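Side-chain contacts in BH2414 protein (Bacillus halodurans, PDB 3ON1), which is of unknown function but, as a member of the ribosomal protein L7Ae/L30e/S12e/Gadd45 family, may bind structured RNA as many of its relatives do: residues 35-40 with 93-98; 47-52 with 63-68; 8-13 with 17-22; 28-33 with 59-64. All blocks are in the same frame, centred on the assembly; numbering follows the deposited sequence. Where two conformers were deposited one is given.

Contact 1: 35-40 with 93-98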
loop_
_atom_site.group_PDB
_atom_site.type_symbol
_atom_site.label_atom_id
_atom_site.label_comp_id
_atom_site.label_asym_id
_atom_site.label_seq_id
_atom_site.Cartn_x
_atom_site.Cartn_y
_atom_site.Cartn_z
ATOM N N VAL A 35 -3.844 -1.063 -9.684
ATOM C CA VAL A 35 -3.468 -1.370 -8.290
ATOM C C VAL A 35 -4.384 -2.447 -7.706
ATOM O O VAL A 35 -5.607 -2.365 -7.838
ATOM C CB VAL A 35 -3.467 -0.076 -7.420
ATOM C CG1 VAL A 35 -3.500 -0.385 -5.929
ATOM C CG2 VAL A 35 -2.239 0.756 -7.735
ATOM N N THR A 36 -3.785 -3.464 -7.087
ATOM C CA THR A 36 -4.555 -4.586 -6.534
ATOM C C THR A 36 -4.504 -4.702 -5.006
ATOM O O THR A 36 -5.126 -5.594 -4.422
ATOM C CB THR A 36 -4.188 -5.932 -7.198
ATOM O OG1 THR A 36 -2.769 -6.006 -7.420
ATOM C CG2 THR A 36 -4.929 -6.081 -8.517
ATOM N N LEU A 37 -3.756 -3.803 -4.368
ATOM C CA LEU A 37 -3.730 -3.699 -2.907
ATOM C C LEU A 37 -3.266 -2.309 -2.534
ATOM O O LEU A 37 -2.330 -1.779 -3.137
ATOM C CB LEU A 37 -2.789 -4.742 -2.275
ATOM C CG LEU A 37 -2.451 -4.618 -0.777
ATOM C CD1 LEU A 37 -3.655 -4.915 0.119
ATOM C CD2 LEU A 37 -1.308 -5.537 -0.403
ATOM N N VAL A 38 -3.923 -1.724 -1.538
ATOM C CA VAL A 38 -3.465 -0.463 -0.965
ATOM C C VAL A 38 -3.053 -0.699 0.481
ATOM O O VAL A 38 -3.772 -1.329 1.250
ATOM C CB VAL A 38 -4.542 0.641 -1.077
ATOM C CG1 VAL A 38 -4.129 1.891 -0.302
ATOM C CG2 VAL A 38 -4.779 0.981 -2.548
ATOM N N ILE A 39 -1.862 -0.222 0.819
ATOM C CA ILE A 39 -1.366 -0.247 2.189
ATOM C C ILE A 39 -1.342 1.177 2.717
ATOM O O ILE A 39 -0.732 2.059 2.111
ATOM C CB ILE A 39 0.028 -0.900 2.274
ATOM C CG1 ILE A 39 -0.072 -2.392 1.928
ATOM C CG2 ILE A 39 0.635 -0.704 3.669
ATOM C CD1 ILE A 39 1.266 -3.066 1.633
ATOM N N LEU A 40 -2.029 1.392 3.834
ATOM C CA LEU A 40 -2.091 2.705 4.464
ATOM C C LEU A 40 -1.351 2.665 5.780
ATOM O O LEU A 40 -1.545 1.751 6.569
ATOM C CB LEU A 40 -3.540 3.089 4.755
ATOM C CG LEU A 40 -4.495 3.501 3.647
ATOM C CD1 LEU A 40 -5.881 3.637 4.240
ATOM C CD2 LEU A 40 -4.042 4.812 3.041
ATOM N N ARG A 93 -1.433 -10.229 -3.381
ATOM C CA ARG A 93 -1.985 -11.406 -2.705
ATOM C C ARG A 93 -1.131 -11.772 -1.500
ATOM O O ARG A 93 -1.640 -11.900 -0.383
ATOM C CB ARG A 93 -2.089 -12.597 -3.667
ATOM C CG ARG A 93 -3.345 -12.600 -4.524
ATOM C CD ARG A 93 -3.602 -13.961 -5.165
ATOM N NE ARG A 93 -2.465 -14.403 -5.962
ATOM C CZ ARG A 93 -2.283 -14.085 -7.237
ATOM N NH1 ARG A 93 -3.173 -13.329 -7.866
ATOM N NH2 ARG A 93 -1.217 -14.526 -7.884
ATOM N N LYS A 94 0.174 -11.896 -1.729
ATOM C CA LYS A 94 1.104 -12.333 -0.696
ATOM C C LYS A 94 1.229 -11.325 0.454
ATOM O O LYS A 94 1.231 -11.714 1.627
ATOM C CB LYS A 94 2.470 -12.658 -1.309
ATOM C CG LYS A 94 3.454 -13.336 -0.351
ATOM C CD LYS A 94 2.926 -14.665 0.136
ATOM C CE LYS A 94 4.052 -15.579 0.571
ATOM N NZ LYS A 94 3.513 -16.926 0.838
ATOM N N LEU A 95 1.321 -10.038 0.119
ATOM C CA LEU A 95 1.383 -9.001 1.148
ATOM C C LEU A 95 0.129 -9.027 2.019
ATOM O O LEU A 95 0.223 -8.943 3.240
ATOM C CB LEU A 95 1.587 -7.616 0.526
ATOM C CG LEU A 95 2.986 -7.337 -0.033
ATOM C CD1 LEU A 95 2.941 -6.163 -0.999
ATOM C CD2 LEU A 95 4.011 -7.105 1.076
ATOM N N ALA A 96 -1.038 -9.168 1.392
ATOM C CA ALA A 96 -2.299 -9.212 2.130
ATOM C C ALA A 96 -2.340 -10.420 3.064
ATOM O O ALA A 96 -2.734 -10.297 4.223
ATOM C CB ALA A 96 -3.491 -9.220 1.173
ATOM N N ALA A 97 -1.909 -11.579 2.565
ATOM C CA ALA A 97 -1.871 -12.803 3.369
ATOM C C ALA A 97 -0.956 -12.650 4.582
ATOM O O ALA A 97 -1.302 -13.080 5.682
ATOM C CB ALA A 97 -1.438 -13.987 2.520
ATOM N N LEU A 98 0.196 -12.013 4.380
ATOM C CA LEU A 98 1.162 -11.811 5.455
ATOM C C LEU A 98 0.621 -10.859 6.516
ATOM O O LEU A 98 0.730 -11.123 7.718
ATOM C CB LEU A 98 2.491 -11.302 4.894
ATOM C CG LEU A 98 3.351 -12.323 4.142
ATOM C CD1 LEU A 98 4.460 -11.613 3.389
ATOM C CD2 LEU A 98 3.922 -13.364 5.096
#

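Contact 2: 47-52 with 63-68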
loop_
_atom_site.group_PDB
_atom_site.type_symbol
_atom_site.label_atom_id
_atom_site.label_comp_id
_atom_site.label_asym_id
_atom_site.label_seq_id
_atom_site.Cartn_x
_atom_site.Cartn_y
_atom_site.Cartn_z
ATOM N N HIS A 47 -8.813 11.595 7.140
ATOM C CA HIS A 47 -9.423 11.892 5.840
ATOM C C HIS A 47 -8.791 11.081 4.708
ATOM O O HIS A 47 -9.488 10.652 3.785
ATOM C CB HIS A 47 -9.393 13.394 5.544
ATOM C CG HIS A 47 -10.200 14.204 6.511
ATOM N ND1 HIS A 47 -9.624 15.006 7.471
ATOM C CD2 HIS A 47 -11.540 14.312 6.683
ATOM C CE1 HIS A 47 -10.572 15.584 8.186
ATOM N NE2 HIS A 47 -11.744 15.181 7.728
ATOM N N THR A 48 -7.480 10.865 4.794
ATOM C CA THR A 48 -6.770 9.993 3.854
ATOM C C THR A 48 -7.287 8.564 3.994
ATOM O O THR A 48 -7.567 7.894 2.998
ATOM C CB THR A 48 -5.248 10.050 4.092
ATOM O OG1 THR A 48 -4.790 11.387 3.851
ATOM C CG2 THR A 48 -4.503 9.097 3.162
ATOM N N LYS A 49 -7.426 8.111 5.236
ATOM C CA LYS A 49 -7.962 6.781 5.505
ATOM C C LYS A 49 -9.355 6.621 4.908
ATOM O O LYS A 49 -9.619 5.643 4.201
ATOM C CB LYS A 49 -7.978 6.482 7.007
ATOM C CG LYS A 49 -6.604 6.219 7.584
ATOM C CD LYS A 49 -6.657 6.133 9.102
ATOM C CE LYS A 49 -5.303 5.733 9.657
ATOM N NZ LYS A 49 -5.202 6.042 11.105
ATOM N N LYS A 50 -10.229 7.587 5.185
ATOM C CA LYS A 50 -11.593 7.576 4.665
ATOM C C LYS A 50 -11.608 7.515 3.142
ATOM O O LYS A 50 -12.288 6.673 2.561
ATOM C CB LYS A 50 -12.359 8.811 5.136
ATOM C CG LYS A 50 -12.825 8.739 6.569
ATOM C CD LYS A 50 -13.838 9.834 6.853
ATOM C CE LYS A 50 -13.170 11.140 7.241
ATOM N NZ LYS A 50 -12.925 11.196 8.706
ATOM N N LYS A 51 -10.843 8.405 2.511
ATOM C CA LYS A 51 -10.812 8.504 1.046
ATOM C C LYS A 51 -10.407 7.183 0.399
ATOM O O LYS A 51 -11.089 6.692 -0.504
ATOM C CB LYS A 51 -9.892 9.637 0.580
ATOM C CG LYS A 51 -9.918 9.876 -0.927
ATOM C CD LYS A 51 -9.172 11.144 -1.293
ATOM C CE LYS A 51 -8.807 11.167 -2.775
ATOM N NZ LYS A 51 -7.925 12.329 -3.143
ATOM N N LEU A 52 -9.292 6.616 0.860
ATOM C CA LEU A 52 -8.805 5.348 0.319
ATOM C C LEU A 52 -9.785 4.212 0.583
ATOM O O LEU A 52 -10.081 3.432 -0.318
ATOM C CB LEU A 52 -7.419 4.999 0.867
ATOM C CG LEU A 52 -6.214 5.520 0.074
ATOM C CD1 LEU A 52 -6.253 5.044 -1.381
ATOM C CD2 LEU A 52 -6.130 7.035 0.143
ATOM N N VAL A 63 -7.634 -3.008 1.311
ATOM C CA VAL A 63 -6.872 -1.946 1.959
ATOM C C VAL A 63 -6.426 -2.459 3.317
ATOM O O VAL A 63 -7.246 -2.941 4.111
ATOM C CB VAL A 63 -7.708 -0.657 2.173
ATOM C CG1 VAL A 63 -6.876 0.419 2.882
ATOM C CG2 VAL A 63 -8.231 -0.120 0.862
ATOM N N LYS A 64 -5.131 -2.356 3.583
ATOM C CA LYS A 64 -4.599 -2.703 4.895
ATOM C C LYS A 64 -4.116 -1.442 5.579
ATOM O O LYS A 64 -3.520 -0.573 4.943
ATOM C CB LYS A 64 -3.457 -3.728 4.796
ATOM C CG LYS A 64 -3.818 -5.011 4.059
ATOM C CD LYS A 64 -4.960 -5.758 4.724
ATOM C CE LYS A 64 -5.490 -6.843 3.805
ATOM N NZ LYS A 64 -6.742 -7.444 4.351
ATOM N N VAL A 65 -4.397 -1.334 6.871
ATOM C CA VAL A 65 -3.884 -0.230 7.672
ATOM C C VAL A 65 -2.860 -0.809 8.640
ATOM O O VAL A 65 -3.217 -1.550 9.553
ATOM C CB VAL A 65 -5.011 0.521 8.417
ATOM C CG1 VAL A 65 -4.427 1.662 9.255
ATOM C CG2 VAL A 65 -6.036 1.050 7.423
ATOM N N VAL A 66 -1.589 -0.484 8.418
ATOM C CA VAL A 66 -0.481 -1.124 9.141
ATOM C C VAL A 66 0.709 -0.203 9.381
ATOM O O VAL A 66 0.885 0.797 8.680
ATOM C CB VAL A 66 0.044 -2.383 8.398
ATOM C CG1 VAL A 66 -0.902 -3.552 8.558
ATOM C CG2 VAL A 66 0.317 -2.086 6.934
ATOM N N GLY A 67 1.527 -0.568 10.365
ATOM C CA GLY A 67 2.820 0.070 10.612
ATOM C C GLY A 67 2.747 1.541 10.948
ATOM O O GLY A 67 1.822 1.991 11.604
ATOM N N ASN A 68 3.762 2.277 10.525
ATOM C CA ASN A 68 3.765 3.727 10.608
ATOM C C ASN A 68 4.509 4.239 9.382
ATOM O O ASN A 68 5.053 3.438 8.611
ATOM C CB ASN A 68 4.390 4.210 11.923
ATOM C CG ASN A 68 5.827 3.778 12.081
ATOM O OD1 ASN A 68 6.607 3.841 11.135
ATOM N ND2 ASN A 68 6.193 3.341 13.282
#

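Contact 3: 8-13 with 17-22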
loop_
_atom_site.group_PDB
_atom_site.type_symbol
_atom_site.label_atom_id
_atom_site.label_comp_id
_atom_site.label_asym_id
_atom_site.label_seq_id
_atom_site.Cartn_x
_atom_site.Cartn_y
_atom_site.Cartn_z
ATOM N N SER A 8 9.846 -6.819 4.389
ATOM C CA SER A 8 10.889 -7.308 3.493
ATOM C C SER A 8 10.350 -7.492 2.077
ATOM O O SER A 8 10.984 -7.081 1.106
ATOM C CB SER A 8 11.466 -8.626 4.012
ATOM O OG SER A 8 12.402 -9.157 3.091
ATOM N N LEU A 9 9.170 -8.098 1.971
ATOM C CA LEU A 9 8.532 -8.324 0.676
ATOM C C LEU A 9 8.180 -7.007 -0.024
ATOM O O LEU A 9 8.300 -6.893 -1.250
ATOM C CB LEU A 9 7.292 -9.207 0.824
ATOM C CG LEU A 9 6.746 -9.728 -0.509
ATOM C CD1 LEU A 9 7.751 -10.638 -1.212
ATOM C CD2 LEU A 9 5.423 -10.441 -0.310
ATOM N N LEU A 10 7.756 -6.020 0.759
ATOM C CA LEU A 10 7.475 -4.681 0.238
ATOM C C LEU A 10 8.731 -4.076 -0.408
ATOM O O LEU A 10 8.653 -3.444 -1.466
ATOM C CB LEU A 10 6.929 -3.794 1.359
ATOM C CG LEU A 10 6.115 -2.538 1.044
ATOM C CD1 LEU A 10 4.924 -2.829 0.133
ATOM C CD2 LEU A 10 5.647 -1.912 2.348
ATOM N N GLY A 11 9.883 -4.303 0.224
ATOM C CA GLY A 11 11.179 -3.894 -0.323
ATOM C C GLY A 11 11.475 -4.514 -1.677
ATOM O O GLY A 11 11.963 -3.840 -2.584
ATOM N N LEU A 12 11.182 -5.804 -1.817
ATOM C CA LEU A 12 11.342 -6.478 -3.104
ATOM C C LEU A 12 10.392 -5.920 -4.163
ATOM O O LEU A 12 10.770 -5.802 -5.330
ATOM C CB LEU A 12 11.163 -7.992 -2.963
ATOM C CG LEU A 12 12.150 -8.714 -2.035
ATOM C CD1 LEU A 12 11.954 -10.209 -2.158
ATOM C CD2 LEU A 12 13.601 -8.361 -2.340
ATOM N N ALA A 13 9.167 -5.580 -3.755
ATOM C CA ALA A 13 8.192 -4.965 -4.665
ATOM C C ALA A 13 8.705 -3.613 -5.167
ATOM O O ALA A 13 8.573 -3.286 -6.349
ATOM C CB ALA A 13 6.831 -4.813 -3.982
ATOM N N ARG A 17 9.982 -2.220 -9.012
ATOM C CA ARG A 17 9.200 -1.058 -9.484
ATOM C C ARG A 17 7.706 -1.355 -9.570
ATOM O O ARG A 17 7.010 -0.885 -10.473
ATOM C CB ARG A 17 9.749 -0.497 -10.811
ATOM C CG ARG A 17 11.189 -0.016 -10.687
ATOM C CD ARG A 17 11.652 0.796 -11.871
ATOM N NE ARG A 17 13.049 1.190 -11.702
ATOM C CZ ARG A 17 13.640 2.190 -12.352
ATOM N NH1 ARG A 17 12.960 2.928 -13.224
ATOM N NH2 ARG A 17 14.917 2.458 -12.121
ATOM N N GLN A 18 7.215 -2.128 -8.607
ATOM C CA GLN A 18 5.815 -2.536 -8.592
ATOM C C GLN A 18 4.994 -1.754 -7.575
ATOM O O GLN A 18 3.897 -2.170 -7.210
ATOM C CB GLN A 18 5.698 -4.039 -8.328
ATOM C CG GLN A 18 6.306 -4.896 -9.435
ATOM C CD GLN A 18 5.701 -4.571 -10.788
ATOM O OE1 GLN A 18 4.491 -4.672 -10.965
ATOM N NE2 GLN A 18 6.535 -4.146 -11.735
ATOM N N LEU A 19 5.525 -0.621 -7.123
ATOM C CA LEU A 19 4.802 0.220 -6.169
ATOM C C LEU A 19 4.600 1.642 -6.657
ATOM O O LEU A 19 5.431 2.187 -7.400
ATOM C CB LEU A 19 5.537 0.276 -4.825
ATOM C CG LEU A 19 5.848 -1.038 -4.111
ATOM C CD1 LEU A 19 6.624 -0.711 -2.846
ATOM C CD2 LEU A 19 4.589 -1.793 -3.750
ATOM N N LEU A 20 3.474 2.219 -6.235
ATOM C CA LEU A 20 3.189 3.644 -6.362
ATOM C C LEU A 20 2.992 4.206 -4.959
ATOM O O LEU A 20 2.578 3.480 -4.056
ATOM C CB LEU A 20 1.920 3.863 -7.188
ATOM C CG LEU A 20 2.054 3.549 -8.676
ATOM C CD1 LEU A 20 0.724 3.729 -9.388
ATOM C CD2 LEU A 20 3.122 4.427 -9.307
ATOM N N THR A 21 3.305 5.485 -4.763
ATOM C CA THR A 21 3.016 6.119 -3.484
ATOM C C THR A 21 2.328 7.451 -3.679
ATOM O O THR A 21 2.387 8.039 -4.765
ATOM C CB THR A 21 4.285 6.308 -2.613
ATOM O OG1 THR A 21 5.161 7.274 -3.211
ATOM C CG2 THR A 21 5.019 4.977 -2.412
ATOM N N GLY A 22 1.684 7.921 -2.617
ATOM C CA GLY A 22 1.007 9.211 -2.640
ATOM C C GLY A 22 -0.478 9.033 -2.819
ATOM O O GLY A 22 -0.921 8.271 -3.675
#

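Contact 4: 28-33 with 59-64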
loop_
_atom_site.group_PDB
_atom_site.type_symbol
_atom_site.label_atom_id
_atom_site.label_comp_id
_atom_site.label_asym_id
_atom_site.label_seq_id
_atom_site.Cartn_x
_atom_site.Cartn_y
_atom_site.Cartn_z
ATOM N N LYS A 28 -5.731 7.494 -8.357
ATOM C CA LYS A 28 -5.792 7.482 -9.813
ATOM C C LYS A 28 -5.487 6.097 -10.376
ATOM O O LYS A 28 -6.175 5.626 -11.284
ATOM C CB LYS A 28 -4.828 8.519 -10.385
ATOM C CG LYS A 28 -4.988 8.754 -11.868
ATOM C CD LYS A 28 -4.064 9.860 -12.330
ATOM C CE LYS A 28 -3.937 9.863 -13.836
ATOM N NZ LYS A 28 -2.970 10.894 -14.299
ATOM N N ALA A 29 -4.471 5.440 -9.816
ATOM C CA ALA A 29 -4.079 4.102 -10.256
ATOM C C ALA A 29 -5.141 3.050 -9.953
ATOM O O ALA A 29 -5.370 2.159 -10.765
ATOM C CB ALA A 29 -2.737 3.706 -9.655
ATOM N N VAL A 30 -5.787 3.165 -8.792
ATOM C CA VAL A 30 -6.918 2.300 -8.436
ATOM C C VAL A 30 -8.027 2.448 -9.483
ATOM O O VAL A 30 -8.561 1.456 -9.991
ATOM C CB VAL A 30 -7.449 2.608 -7.009
ATOM C CG1 VAL A 30 -8.830 1.996 -6.779
ATOM C CG2 VAL A 30 -6.474 2.092 -5.949
ATOM N N GLN A 31 -8.339 3.692 -9.825
ATOM C CA GLN A 31 -9.399 3.969 -10.796
ATOM C C GLN A 31 -9.059 3.447 -12.192
ATOM O O GLN A 31 -9.958 3.090 -12.959
ATOM C CB GLN A 31 -9.709 5.459 -10.843
ATOM C CG GLN A 31 -10.323 5.988 -9.569
ATOM C CD GLN A 31 -10.314 7.499 -9.498
ATOM O OE1 GLN A 31 -9.527 8.164 -10.178
ATOM N NE2 GLN A 31 -11.176 8.049 -8.658
ATOM N N ASN A 32 -7.764 3.387 -12.504
ATOM C CA ASN A 32 -7.288 2.861 -13.786
ATOM C C ASN A 32 -7.047 1.356 -13.806
ATOM O O ASN A 32 -6.536 0.815 -14.789
ATOM C CB ASN A 32 -6.024 3.597 -14.220
ATOM C CG ASN A 32 -6.326 4.871 -14.975
ATOM O OD1 ASN A 32 -7.117 4.875 -15.922
ATOM N ND2 ASN A 32 -5.686 5.960 -14.570
ATOM N N GLY A 33 -7.414 0.685 -12.716
ATOM C CA GLY A 33 -7.248 -0.762 -12.590
ATOM C C GLY A 33 -5.806 -1.244 -12.552
ATOM O O GLY A 33 -5.521 -2.390 -12.926
ATOM N N TYR A 59 -14.185 -0.176 -5.642
ATOM C CA TYR A 59 -13.490 -0.995 -6.633
ATOM C C TYR A 59 -13.192 -2.420 -6.143
ATOM O O TYR A 59 -12.670 -3.243 -6.905
ATOM C CB TYR A 59 -12.198 -0.301 -7.092
ATOM C CG TYR A 59 -12.426 0.873 -8.016
ATOM C CD1 TYR A 59 -12.577 0.678 -9.388
ATOM C CD2 TYR A 59 -12.506 2.177 -7.524
ATOM C CE1 TYR A 59 -12.783 1.751 -10.252
ATOM C CE2 TYR A 59 -12.715 3.261 -8.383
ATOM C CZ TYR A 59 -12.858 3.035 -9.744
ATOM O OH TYR A 59 -13.076 4.086 -10.606
ATOM N N GLN A 60 -13.538 -2.703 -4.886
ATOM C CA GLN A 60 -13.259 -3.992 -4.230
ATOM C C GLN A 60 -11.770 -4.339 -4.246
ATOM O O GLN A 60 -11.366 -5.464 -4.565
ATOM C CB GLN A 60 -14.140 -5.123 -4.793
ATOM C CG GLN A 60 -15.602 -4.977 -4.386
ATOM C CD GLN A 60 -16.517 -6.052 -4.957
ATOM O OE1 GLN A 60 -16.240 -6.651 -6.001
ATOM N NE2 GLN A 60 -17.634 -6.283 -4.276
ATOM N N ILE A 61 -10.967 -3.337 -3.907
ATOM C CA ILE A 61 -9.529 -3.495 -3.745
ATOM C C ILE A 61 -9.238 -3.542 -2.244
ATOM O O ILE A 61 -9.664 -2.650 -1.502
ATOM C CB ILE A 61 -8.758 -2.327 -4.417
ATOM C CG1 ILE A 61 -9.031 -2.282 -5.928
ATOM C CG2 ILE A 61 -7.259 -2.420 -4.146
ATOM C CD1 ILE A 61 -8.678 -3.558 -6.683
ATOM N N PRO A 62 -8.528 -4.590 -1.784
ATOM C CA PRO A 62 -8.205 -4.659 -0.360
ATOM C C PRO A 62 -7.353 -3.476 0.099
ATOM O O PRO A 62 -6.493 -2.992 -0.652
ATOM C CB PRO A 62 -7.431 -5.976 -0.231
ATOM C CG PRO A 62 -6.953 -6.277 -1.601
ATOM C CD PRO A 62 -8.035 -5.771 -2.508
ATOM N N VAL A 63 -7.634 -3.008 1.311
ATOM C CA VAL A 63 -6.872 -1.946 1.959
ATOM C C VAL A 63 -6.426 -2.459 3.317
ATOM O O VAL A 63 -7.246 -2.941 4.111
ATOM C CB VAL A 63 -7.708 -0.657 2.173
ATOM C CG1 VAL A 63 -6.876 0.419 2.882
ATOM C CG2 VAL A 63 -8.231 -0.120 0.862
ATOM N N LYS A 64 -5.131 -2.356 3.583
ATOM C CA LYS A 64 -4.599 -2.703 4.895
ATOM C C LYS A 64 -4.116 -1.442 5.579
ATOM O O LYS A 64 -3.520 -0.573 4.943
ATOM C CB LYS A 64 -3.457 -3.728 4.796
ATOM C CG LYS A 64 -3.818 -5.011 4.059
ATOM C CD LYS A 64 -4.960 -5.758 4.724
ATOM C CE LYS A 64 -5.490 -6.843 3.805
ATOM N NZ LYS A 64 -6.742 -7.444 4.351
#

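Contact 1: 35-40 with 93-98
L37 and A96 mark the nearest backbone approach, their CA atoms 7.6 Å apart. Strand 37-40 runs beneath helix 93-98 at 44°, the two axes 9.3 Å from each other at their closest. The contact is almost wholly aliphatic. L37 has the largest share: its CG stands anti to the backbone N (chi1 169°), which sends the forked end of the side chain up to the helix. There the two methyls part. CD2 reaches the root of the neighbouring leucine, 3.7 Å from L95 CB, and also lies 4.1 Å from the backbone A96 N; CD1 meets the A96 methyl more loosely, at 4.4 Å from CB. The L37 and L95 side chains cross nearly at right angles, so L37 abuts the base of L95 rather than running along its length. Two residues further on the strand, I39 adds a lighter touch with the end of its chain, I39 CD1 lying 4.4 Å from L95 CD1. L95 is thus met at both its base and its tip. The contact lies in one helical layer of the alpha/beta/alpha sandwich, against the sheet. L95 also packs on L9 of helix 5-15, which covers the same side of the sheet, whereas V38 and L40, facing the other way, pack on L52 of helix 46-59, and V38 also on V26 and V30 of helix 23-31.

Contact 2: 47-52 with 63-68
With chi1 at 179°, V65 turns CG1 away from its own backbone N and at the side chain of K49, which leaves its helix with CG beside the backbone N (chi1 -73°) and then runs extended to its end. The two meet within the beta-alpha-beta unit formed by strand 37-41, helix 46-59 and strand 63-66, in which the helix packs on the strand it leads into. The lysine runs out alongside the strand, crossing the V65 side chain at about a right angle, and its touching atom is the last methylene: K49 CE lies 4.2 Å from V65 CG1. The hydrocarbon part of K49 covers part of V65, which remains largely exposed, while its ammonium group reaches past it to hydrogen-bond the carbonyl oxygen of S42, in the loop between strand 37-41 and helix 46-59. That bond gives the ammonium group a partner and is consistent with the extended chain. V65 itself also touches S42, so lysine, valine and loop come together at this edge of the sheet. One helical turn later the backbones draw nearer, with 7.7 Å between L52 CA and V63 CA against 8.4 Å between K49 CA and V65 CA. Residues three apart on the helix thus face residues two apart on the strand. The L52 side chain packs on L40 and V27, and it is its backbone that V63 meets: V63 CG2 rests 4.2 Å from L52 O.

Contact 3: 8-13 with 17-22
L19 inserts its forked end between L10 and A13, one turn apart on helix 5-15, and fills the angle between that helix and the strand that follows it. Its CD2 lies 3.8 Å from A13 CB. The other methyl, CD1, reaches back to the helix backbone, 3.7 Å from L10 O. L10 comes to meet it: with its CG anti to the backbone N (chi1 -159°), the end of the side chain approaches the strand more closely than its base does, and L10 CD1 rests 4.0 Å from L19 CD1 and equally far from L19 CD2, the two leucines crossing at about a right angle. Beside this apolar patch the helix ends in a Schellman motif. R17, at positive phi (58°), turns the chain, and Q18 N donates to A13 O over 2.9 Å in a nearly straight bond (165° at the hydrogen), the donor tilted somewhat from the carbonyl plane. Q18 CB also lies against A13 O, at 3.6 Å, but the chain then bends so that its amide NE2 bonds A16 O. Beneath, L10 and L19 both pack on I84 of the neighbouring strand. If L19 were an alanine, L10 CD1 and A13 CB would probably lose their shared partner and a gap would open between helix and sheet. The turn thus combines one directional bond, which fixes where the backbone changes course, with apolar contacts that hold helix 5-15 against the edge strand 19-21.

Contact 4: 28-33 with 59-64
The Y59 ring lies along the last turn of helix 23-31, with V30 near its base and Q31 at its hydroxyl end, both on the same side of the ring. This joins the C-terminal ends of two helices, 23-31 and 46-59, on one layer of the alpha/beta/alpha sandwich; the chain leaves the first through a Schellman motif at G33 and the second through another at Q60. V30 and Y59 meet obliquely: V30 CG1 comes 3.8 Å from Y59 CD2, close to the point where the ring joins its CB. The backbone of the same residue takes part as well, V30 O standing 4.1 Å above the ring plane and displaced toward the rim. That oxygen already accepts G33 N of the helix-ending motif, so the aromatic face covers a carbonyl that has a hydrogen-bonding partner. Q31 slants past the far end of the ring. Its CG lies beside the backbone N (chi1 -67°) and the chain continues extended, setting its methylenes rather than its amide against the phenol; the amide plane is turned 55° from the ring. Q31 also touches K55 of helix 46-59. Two residues after Y59, I61 meets the same valine, I61 CG1 lying 4.4 Å from V30 CG1, and packs on C56. V30 itself also packs on V35. At the outer limit of the contact, the Y59 hydroxyl OH sits 3.5 Å from Q31 CG.

The four contacts surround one mixed sheet. Contacts 1 and 3, with centres 10 Å apart, share the layer of helices 5-15 and 89-100, where I39 CD1 lies 4.0 Å from L10 CD1. Contacts 2 and 4 occupy the other layer, meet on strand 63-66 through V63 and K64, and have centres 13 Å apart. The sheet ties these layers together: K64 bonds V38 and L40, so contact 1 adjoins both. Contacts 2 and 3 are the most widely separated, 16 Å between centres and about 7 Å between nearest atoms. L20 and A29 join contact 3 to contact 4. No functional site is established here, and all four are structural packing.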